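Local coordinates for melanophilin (Mus musculus, PDB 2ZET), which links melanosome-bound Rab27A to the motor protein myosin Va as a Rab effector, and is seen here through its zinc-containing Slp homology domain, at residues B[12-17]-B[142-147]; B[45-50]-B[118-123]; B[81-86]-B[96-101]. All blocks are in the same frame, centred on the assembly; numbering follows the deposited sequence.

The three contacts are strung along an elongated Rab-binding, FYVE-type zinc-finger domain built on the long helix 19-60. Contact 1 brings the two termini together, the loop before that helix meeting helix 140-147. Contact 2 lies near the chain's centre, where helix 19-60 packs on helix 112-124, about 35 Å from contact 1 between centres. Contact 3 sits in the zinc finger, about 21 Å from contact 2 and 54 Å from contact 1, again between centres. Contact 3 falls in sequence between the segments of contact 2, and both fall between those of contact 1. Contacts 1 and 2 also pack on the partner protein chain, consistent with a domain presenting its helices to a small GTPase.

Contact 1: B[12-17]-B[142-147]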
loop_
_atom_site.group_PDB
_atom_site.type_symbol
_atom_site.label_atom_id
_atom_site.label_comp_id
_atom_site.label_asym_id
_atom_site.label_seq_id
_atom_site.Cartn_x
_atom_site.Cartn_y
_atom_site.Cartn_z
ATOM N N LEU B 12 11.730 12.974 -19.442
ATOM C CA LEU B 12 11.445 13.781 -18.237
ATOM C C LEU B 12 12.607 14.778 -18.124
ATOM O O LEU B 12 13.747 14.367 -17.904
ATOM C CB LEU B 12 11.455 12.902 -16.995
ATOM C CG LEU B 12 11.297 13.826 -15.793
ATOM C CD1 LEU B 12 9.851 14.408 -15.823
ATOM C CD2 LEU B 12 11.583 13.046 -14.483
ATOM N N ASP B 13 12.325 16.070 -18.260
ATOM C CA ASP B 13 13.385 17.107 -18.250
ATOM C C ASP B 13 13.505 17.927 -16.959
ATOM O O ASP B 13 12.792 18.950 -16.811
ATOM C CB ASP B 13 13.186 18.079 -19.461
ATOM C CG ASP B 13 11.716 18.005 -20.102
ATOM O OD1 ASP B 13 11.528 18.620 -21.237
ATOM O OD2 ASP B 13 10.780 17.336 -19.484
ATOM N N LEU B 14 14.416 17.526 -16.055
ATOM C CA LEU B 14 14.580 18.238 -14.762
ATOM C C LEU B 14 15.496 19.497 -14.689
ATOM O O LEU B 14 15.763 20.021 -13.566
ATOM C CB LEU B 14 15.054 17.252 -13.686
ATOM C CG LEU B 14 14.239 15.944 -13.560
ATOM C CD1 LEU B 14 14.829 15.082 -12.388
ATOM C CD2 LEU B 14 12.711 16.255 -13.350
ATOM N N SER B 15 15.964 20.024 -15.830
ATOM C CA SER B 15 16.875 21.184 -15.723
ATOM C C SER B 15 16.187 22.288 -14.901
ATOM O O SER B 15 16.813 22.873 -13.996
ATOM C CB SER B 15 17.294 21.731 -17.098
ATOM O OG SER B 15 16.360 22.703 -17.559
ATOM N N THR B 16 14.900 22.547 -15.188
ATOM C CA THR B 16 14.161 23.577 -14.436
ATOM C C THR B 16 14.451 23.522 -12.923
ATOM O O THR B 16 14.607 24.581 -12.288
ATOM C CB THR B 16 12.614 23.426 -14.594
ATOM O OG1 THR B 16 12.260 23.476 -15.989
ATOM C CG2 THR B 16 11.875 24.560 -13.828
ATOM N N LEU B 17 14.515 22.313 -12.336
ATOM C CA LEU B 17 14.780 22.220 -10.890
ATOM C C LEU B 17 16.002 23.038 -10.422
ATOM O O LEU B 17 17.106 22.893 -10.957
ATOM C CB LEU B 17 14.988 20.765 -10.449
ATOM C CG LEU B 17 13.803 19.822 -10.075
ATOM C CD1 LEU B 17 12.459 20.601 -9.978
ATOM C CD2 LEU B 17 13.688 18.649 -11.118
ATOM N N ALA B 142 13.489 4.969 -10.569
ATOM C CA ALA B 142 14.455 4.603 -11.580
ATOM C C ALA B 142 14.461 5.703 -12.642
ATOM O O ALA B 142 15.464 6.379 -12.837
ATOM C CB ALA B 142 14.070 3.272 -12.188
ATOM N N LYS B 143 13.328 5.889 -13.313
ATOM C CA LYS B 143 13.213 6.914 -14.348
ATOM C C LYS B 143 13.794 8.227 -13.832
ATOM O O LYS B 143 14.717 8.790 -14.417
ATOM C CB LYS B 143 11.747 7.120 -14.726
ATOM C CG LYS B 143 11.545 7.885 -16.021
ATOM C CD LYS B 143 10.598 9.059 -15.838
ATOM C CE LYS B 143 10.158 9.588 -17.179
ATOM N NZ LYS B 143 9.442 8.526 -17.927
ATOM N N VAL B 144 13.258 8.697 -12.717
ATOM C CA VAL B 144 13.715 9.932 -12.113
ATOM C C VAL B 144 15.200 9.945 -11.746
ATOM O O VAL B 144 15.766 11.010 -11.561
ATOM C CB VAL B 144 12.869 10.260 -10.855
ATOM C CG1 VAL B 144 13.363 11.537 -10.189
ATOM C CG2 VAL B 144 11.418 10.424 -11.254
ATOM N N ILE B 145 15.844 8.787 -11.647
ATOM C CA ILE B 145 17.265 8.798 -11.285
ATOM C C ILE B 145 18.191 9.156 -12.454
ATOM O O ILE B 145 19.174 9.875 -12.271
ATOM C CB ILE B 145 17.737 7.439 -10.648
ATOM C CG1 ILE B 145 19.157 7.571 -10.088
ATOM C CG2 ILE B 145 17.806 6.353 -11.683
ATOM C CD1 ILE B 145 19.319 8.649 -9.056
ATOM N N ARG B 146 17.868 8.670 -13.648
ATOM C CA ARG B 146 18.682 8.930 -14.832
ATOM C C ARG B 146 18.500 10.383 -15.267
ATOM O O ARG B 146 19.427 11.034 -15.767
ATOM C CB ARG B 146 18.267 7.968 -15.949
ATOM C CG ARG B 146 18.220 6.509 -15.491
ATOM C CD ARG B 146 17.799 5.551 -16.589
ATOM N NE ARG B 146 18.853 5.367 -17.576
ATOM C CZ ARG B 146 18.760 5.752 -18.846
ATOM N NH1 ARG B 146 17.653 6.345 -19.292
ATOM N NH2 ARG B 146 19.778 5.542 -19.670
ATOM N N SER B 147 17.284 10.871 -15.051
ATOM C CA SER B 147 16.895 12.235 -15.379
ATOM C C SER B 147 17.593 13.195 -14.435
ATOM O O SER B 147 17.883 14.331 -14.788
ATOM C CB SER B 147 15.372 12.381 -15.238
ATOM O OG SER B 147 14.936 13.718 -15.435
#
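The loop 12-17 runs past helix segment 142-147, closest at S147, which forms the nearest backbone pair with L12, 6.3 Å between their CA atoms. One hydrogen bond joins the two: S147 OG donates to L12 O at 2.8 Å. The hydroxyl comes at the carbonyl from above its plane, 51° out of it, with a C=O...OG angle of 129°. S147 reaches this oxygen because its OG stands opposite the backbone N (chi1 175°), which swings it off the helix toward the loop.

Around this polar link the packing is apolar. The side chains of L12 and L14 both border the S147 hydroxyl, L12 with its CD2 branch and L14 with CG and CD1, so the bond lies among leucine carbons. L12 also spreads along the helix. Its CD2 meets V144 CG2 at 4.2 Å, and its CB rests against the aliphatic part of K143, 3.6 Å from CE. A bend at chi2 brings CD and CE of the lysine up to L12 CB, and a second bend at chi4 then turns NZ, which forms a salt bridge with a sulfate ion, probably from the crystallisation liquor. L14 CD1 adds a looser contact with V144 CG1, at 4.4 Å.

L14 also packs on L148, just beyond the segment, and L17 O accepts a hydrogen bond from R151. L12, L17, K143 and V144 pack in addition on the chain of the other protein. The contact thus ties the loop leading into helix 19-60 to helix 140-147, far from the zinc sites.

Contact 2: B[45-50]-B[118-123]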
loop_
_atom_site.group_PDB
_atom_site.type_symbol
_atom_site.label_atom_id
_atom_site.label_comp_id
_atom_site.label_asym_id
_atom_site.label_seq_id
_atom_site.Cartn_x
_atom_site.Cartn_y
_atom_site.Cartn_z
ATOM N N GLY B 45 14.333 -13.725 2.133
ATOM C CA GLY B 45 14.322 -14.443 3.397
ATOM C C GLY B 45 13.163 -15.412 3.525
ATOM O O GLY B 45 13.363 -16.582 3.830
ATOM N N LEU B 46 11.946 -14.940 3.283
ATOM C CA LEU B 46 10.781 -15.807 3.375
ATOM C C LEU B 46 10.848 -16.935 2.375
ATOM O O LEU B 46 10.523 -18.073 2.694
ATOM C CB LEU B 46 9.499 -15.018 3.137
ATOM C CG LEU B 46 9.165 -13.928 4.152
ATOM C CD1 LEU B 46 7.807 -13.344 3.802
ATOM C CD2 LEU B 46 9.164 -14.509 5.554
ATOM N N LYS B 47 11.245 -16.624 1.151
ATOM C CA LYS B 47 11.343 -17.653 0.136
ATOM C C LYS B 47 12.400 -18.627 0.599
ATOM O O LYS B 47 12.368 -19.812 0.263
ATOM C CB LYS B 47 11.713 -17.050 -1.218
ATOM C CG LYS B 47 10.566 -16.290 -1.856
ATOM C CD LYS B 47 10.859 -15.882 -3.285
ATOM C CE LYS B 47 9.601 -15.319 -3.947
ATOM N NZ LYS B 47 9.747 -15.025 -5.399
ATOM N N GLY B 48 13.331 -18.126 1.400
ATOM C CA GLY B 48 14.377 -18.980 1.924
ATOM C C GLY B 48 13.809 -19.907 2.978
ATOM O O GLY B 48 14.148 -21.085 3.049
ATOM N N LYS B 49 12.932 -19.377 3.813
ATOM C CA LYS B 49 12.342 -20.204 4.828
ATOM C C LYS B 49 11.450 -21.277 4.225
ATOM O O LYS B 49 11.418 -22.398 4.729
ATOM C CB LYS B 49 11.573 -19.344 5.818
ATOM C CG LYS B 49 12.504 -18.479 6.633
ATOM C CD LYS B 49 11.812 -17.748 7.761
ATOM C CE LYS B 49 12.782 -16.756 8.383
ATOM N NZ LYS B 49 12.182 -16.003 9.514
ATOM N N ILE B 50 10.742 -20.970 3.141
ATOM C CA ILE B 50 9.879 -21.985 2.550
ATOM C C ILE B 50 10.650 -23.143 1.940
ATOM O O ILE B 50 10.166 -24.269 1.953
ATOM C CB ILE B 50 8.945 -21.421 1.465
ATOM C CG1 ILE B 50 7.996 -20.388 2.071
ATOM C CG2 ILE B 50 8.125 -22.559 0.838
ATOM C CD1 ILE B 50 7.110 -19.693 1.037
ATOM N N ARG B 118 1.882 -18.307 1.687
ATOM C CA ARG B 118 0.808 -17.428 1.233
ATOM C C ARG B 118 1.127 -15.923 1.304
ATOM O O ARG B 118 0.743 -15.169 0.407
ATOM C CB ARG B 118 -0.467 -17.743 2.010
ATOM C CG ARG B 118 -1.654 -16.935 1.564
ATOM C CD ARG B 118 -2.931 -17.423 2.210
ATOM N NE ARG B 118 -3.995 -16.439 2.047
ATOM C CZ ARG B 118 -5.255 -16.752 1.765
ATOM N NH1 ARG B 118 -5.595 -18.029 1.614
ATOM N NH2 ARG B 118 -6.168 -15.794 1.633
ATOM N N VAL B 119 1.811 -15.480 2.357
ATOM C CA VAL B 119 2.181 -14.076 2.478
ATOM C C VAL B 119 3.038 -13.731 1.263
ATOM O O VAL B 119 2.925 -12.647 0.682
ATOM C CB VAL B 119 2.994 -13.824 3.777
ATOM C CG1 VAL B 119 3.670 -12.450 3.755
ATOM C CG2 VAL B 119 2.071 -13.910 4.973
ATOM N N VAL B 120 3.884 -14.678 0.872
ATOM C CA VAL B 120 4.766 -14.507 -0.273
ATOM C C VAL B 120 4.028 -14.396 -1.601
ATOM O O VAL B 120 4.354 -13.529 -2.398
ATOM C CB VAL B 120 5.783 -15.660 -0.362
ATOM C CG1 VAL B 120 6.380 -15.733 -1.753
ATOM C CG2 VAL B 120 6.884 -15.438 0.659
ATOM N N LYS B 121 3.038 -15.258 -1.844
ATOM C CA LYS B 121 2.304 -15.210 -3.112
ATOM C C LYS B 121 1.497 -13.944 -3.244
ATOM O O LYS B 121 1.377 -13.395 -4.330
ATOM C CB LYS B 121 1.355 -16.401 -3.295
ATOM C CG LYS B 121 1.213 -16.778 -4.776
ATOM C CD LYS B 121 -0.149 -17.343 -5.127
ATOM C CE LYS B 121 -0.416 -18.690 -4.472
ATOM N NZ LYS B 121 -1.831 -19.148 -4.664
ATOM N N ILE B 122 0.928 -13.480 -2.145
ATOM C CA ILE B 122 0.154 -12.254 -2.197
ATOM C C ILE B 122 1.114 -11.072 -2.089
ATOM O O ILE B 122 0.994 -10.098 -2.834
ATOM C CB ILE B 122 -0.864 -12.194 -1.043
ATOM C CG1 ILE B 122 -1.755 -13.430 -1.079
ATOM C CG2 ILE B 122 -1.729 -10.970 -1.173
ATOM C CD1 ILE B 122 -2.600 -13.593 0.150
ATOM N N GLY B 123 2.077 -11.188 -1.174
ATOM C CA GLY B 123 3.051 -10.133 -0.925
ATOM C C GLY B 123 3.942 -9.679 -2.071
ATOM O O GLY B 123 4.307 -8.504 -2.150
#
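Both L46 and V120 turn a branch into the gap between the helices: CG of L46 lies opposite its carbonyl carbon (chi1 -64°), while V120, with chi1 162°, sets CG2 opposite its own. CG2 meets L46 CB at 3.6 Å and L46 CD1 at 3.9 Å, the two side chains sliding past each other in opposite directions. V120 is the hub on its helix. Its other methyl, CG1, is met by CE of K47 at 3.9 Å, the lysine lying extended across the valine so that the CE methylene, and not the charged NZ, does the touching.

One turn on from L46, I50 CD1 reaches V120 CG2 at 4.3 Å. L46 CD1 also extends to V119 CG1, 4.2 Å away, so the leucine bridges two consecutive valines. No hydrogen bond crosses between the segments; apolar packing joins them.

The segment axes approach to 10.1 Å and run largely antiparallel, 141° between their directions. Nearer the start of helix 112-124, L46 touches L116 and I50 touches A117. V119 and I122 pack on aromatic side chains of the other protein chain. Helix 112-124, which follows the zinc finger's last strand, is thereby laid against the C-terminal half of helix 19-60.

Contact 3: B[81-86]-B[96-101]; sequences LLNSRR and CKSCSH. With ZN (zinc ion), chain H.
Half of a four-cysteine zinc site belongs to this contact in the FYVE-type finger: C96 and C99 hold the zinc ion through their SG atoms, 2.5 Å each, and C71 and C74 complete it. Segment 81-86, a loop that enters strand 86-87 at R86, lies against this CxxC turn. L81 CD1 lies 3.4 Å from C96 CB, an apolar contact on a zinc-ligand residue. N83 crosses K97 obliquely, its CB 3.3 Å from K97 CB.

R86 extends along the turn. Its chain is extended from CG to NE and lies alongside that of K97, both pointing the same way. K97 CG sits over one face of the guanidinium, toward its rim, 3.2 Å from R86 NH2. The like charges stay apart, R86 NH2 and K97 NZ being 5.0 Å from each other. R86 CD also lies 3.3 Å from S100 OG, a hydroxyl turned back toward the carbonyls of C96 and K97.

R86 has a cation-pi partner in W109. Its backbone pairs with V95 between the antiparallel strands 86-87 and 94-95, while H101 pairs with L110 between strands 100-101 and 110-111; the CxxC turn thus connects the finger's two small sheets.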
loop_
_atom_site.group_PDB
_atom_site.type_symbol
_atom_site.label_atom_id
_atom_site.label_comp_id
_atom_site.label_asym_id
_atom_site.label_seq_id
_atom_site.Cartn_x
_atom_site.Cartn_y
_atom_site.Cartn_z
ATOM N N LEU B 81 3.745 -30.694 25.035
ATOM C CA LEU B 81 3.273 -29.316 24.894
ATOM C C LEU B 81 2.124 -28.906 25.803
ATOM O O LEU B 81 1.487 -29.754 26.423
ATOM C CB LEU B 81 2.870 -29.084 23.446
ATOM C CG LEU B 81 3.970 -29.490 22.473
ATOM C CD1 LEU B 81 3.459 -29.481 21.067
ATOM C CD2 LEU B 81 5.133 -28.543 22.628
ATOM N N LEU B 82 1.870 -27.596 25.868
ATOM C CA LEU B 82 0.784 -27.044 26.677
ATOM C C LEU B 82 -0.396 -26.569 25.834
ATOM O O LEU B 82 -1.392 -26.081 26.359
ATOM C CB LEU B 82 1.277 -25.883 27.538
ATOM C CG LEU B 82 1.854 -26.223 28.908
ATOM C CD1 LEU B 82 1.979 -24.944 29.709
ATOM C CD2 LEU B 82 0.945 -27.191 29.632
ATOM N N ASN B 83 -0.280 -26.696 24.523
ATOM C CA ASN B 83 -1.357 -26.306 23.632
ATOM C C ASN B 83 -1.891 -27.592 23.018
ATOM O O ASN B 83 -1.610 -28.673 23.524
ATOM C CB ASN B 83 -0.828 -25.368 22.549
ATOM C CG ASN B 83 0.519 -25.823 21.976
ATOM O OD1 ASN B 83 1.584 -25.527 22.542
ATOM N ND2 ASN B 83 0.476 -26.551 20.854
ATOM N N SER B 84 -2.631 -27.498 21.921
ATOM C CA SER B 84 -3.179 -28.706 21.327
ATOM C C SER B 84 -3.110 -28.843 19.811
ATOM O O SER B 84 -3.568 -27.983 19.068
ATOM C CB SER B 84 -4.624 -28.875 21.778
ATOM O OG SER B 84 -5.126 -30.125 21.362
ATOM N N ARG B 85 -2.539 -29.962 19.385
ATOM C CA ARG B 85 -2.357 -30.347 17.989
ATOM C C ARG B 85 -3.395 -29.735 17.033
ATOM O O ARG B 85 -4.550 -29.570 17.410
ATOM C CB ARG B 85 -2.396 -31.879 17.944
ATOM C CG ARG B 85 -2.050 -32.531 16.640
ATOM C CD ARG B 85 -1.836 -34.011 16.873
ATOM N NE ARG B 85 -2.825 -34.837 16.197
ATOM C CZ ARG B 85 -2.518 -35.815 15.350
ATOM N NH1 ARG B 85 -1.246 -36.088 15.077
ATOM N NH2 ARG B 85 -3.481 -36.517 14.768
ATOM N N ARG B 86 -2.976 -29.397 15.805
ATOM C CA ARG B 86 -3.858 -28.803 14.777
ATOM C C ARG B 86 -3.504 -29.268 13.379
ATOM O O ARG B 86 -2.355 -29.552 13.101
ATOM C CB ARG B 86 -3.757 -27.285 14.791
ATOM C CG ARG B 86 -4.146 -26.698 16.096
ATOM C CD ARG B 86 -3.554 -25.348 16.280
ATOM N NE ARG B 86 -3.990 -24.783 17.544
ATOM C CZ ARG B 86 -3.912 -23.490 17.831
ATOM N NH1 ARG B 86 -3.413 -22.647 16.935
ATOM N NH2 ARG B 86 -4.349 -23.032 19.003
ATOM N N CYS B 96 1.951 -27.993 16.138
ATOM C CA CYS B 96 1.547 -27.446 17.422
ATOM C C CYS B 96 0.995 -26.043 17.249
ATOM O O CYS B 96 1.114 -25.447 16.181
ATOM C CB CYS B 96 2.725 -27.440 18.416
ATOM S SG CYS B 96 4.040 -26.190 18.206
ATOM N N LYS B 97 0.377 -25.531 18.306
ATOM C CA LYS B 97 -0.191 -24.190 18.287
ATOM C C LYS B 97 0.867 -23.166 17.874
ATOM O O LYS B 97 0.632 -22.314 17.016
ATOM C CB LYS B 97 -0.735 -23.832 19.679
ATOM C CG LYS B 97 -1.336 -22.419 19.802
ATOM C CD LYS B 97 -1.763 -22.080 21.237
ATOM C CE LYS B 97 -2.137 -20.604 21.371
ATOM N NZ LYS B 97 -2.519 -20.237 22.768
ATOM N N SER B 98 2.038 -23.266 18.485
ATOM C CA SER B 98 3.126 -22.338 18.212
ATOM C C SER B 98 3.572 -22.291 16.757
ATOM O O SER B 98 4.078 -21.275 16.299
ATOM C CB SER B 98 4.320 -22.689 19.096
ATOM O OG SER B 98 3.884 -23.104 20.384
ATOM N N CYS B 99 3.382 -23.385 16.033
ATOM C CA CYS B 99 3.797 -23.456 14.637
ATOM C C CYS B 99 2.627 -23.326 13.675
ATOM O O CYS B 99 2.769 -23.506 12.466
ATOM C CB CYS B 99 4.527 -24.778 14.382
ATOM S SG CYS B 99 5.960 -25.063 15.444
ATOM N N SER B 100 1.465 -23.005 14.222
ATOM C CA SER B 100 0.261 -22.864 13.420
ATOM C C SER B 100 -0.209 -21.425 13.385
ATOM O O SER B 100 0.216 -20.609 14.194
ATOM C CB SER B 100 -0.842 -23.747 13.995
ATOM O OG SER B 100 -1.009 -23.512 15.382
ATOM N N HIS B 101 -1.092 -21.128 12.437
ATOM C CA HIS B 101 -1.647 -19.791 12.272
ATOM C C HIS B 101 -3.070 -19.890 11.747
ATOM O O HIS B 101 -3.365 -20.740 10.905
ATOM C CB HIS B 101 -0.806 -18.983 11.284
ATOM C CG HIS B 101 0.446 -18.416 11.872
ATOM N ND1 HIS B 101 0.439 -17.576 12.965
ATOM C CD2 HIS B 101 1.742 -18.547 11.509
ATOM C CE1 HIS B 101 1.677 -17.212 13.249
ATOM N NE2 HIS B 101 2.486 -17.788 12.380
HETATM ZN ZN ZN H . 5.614 -27.246 16.515
#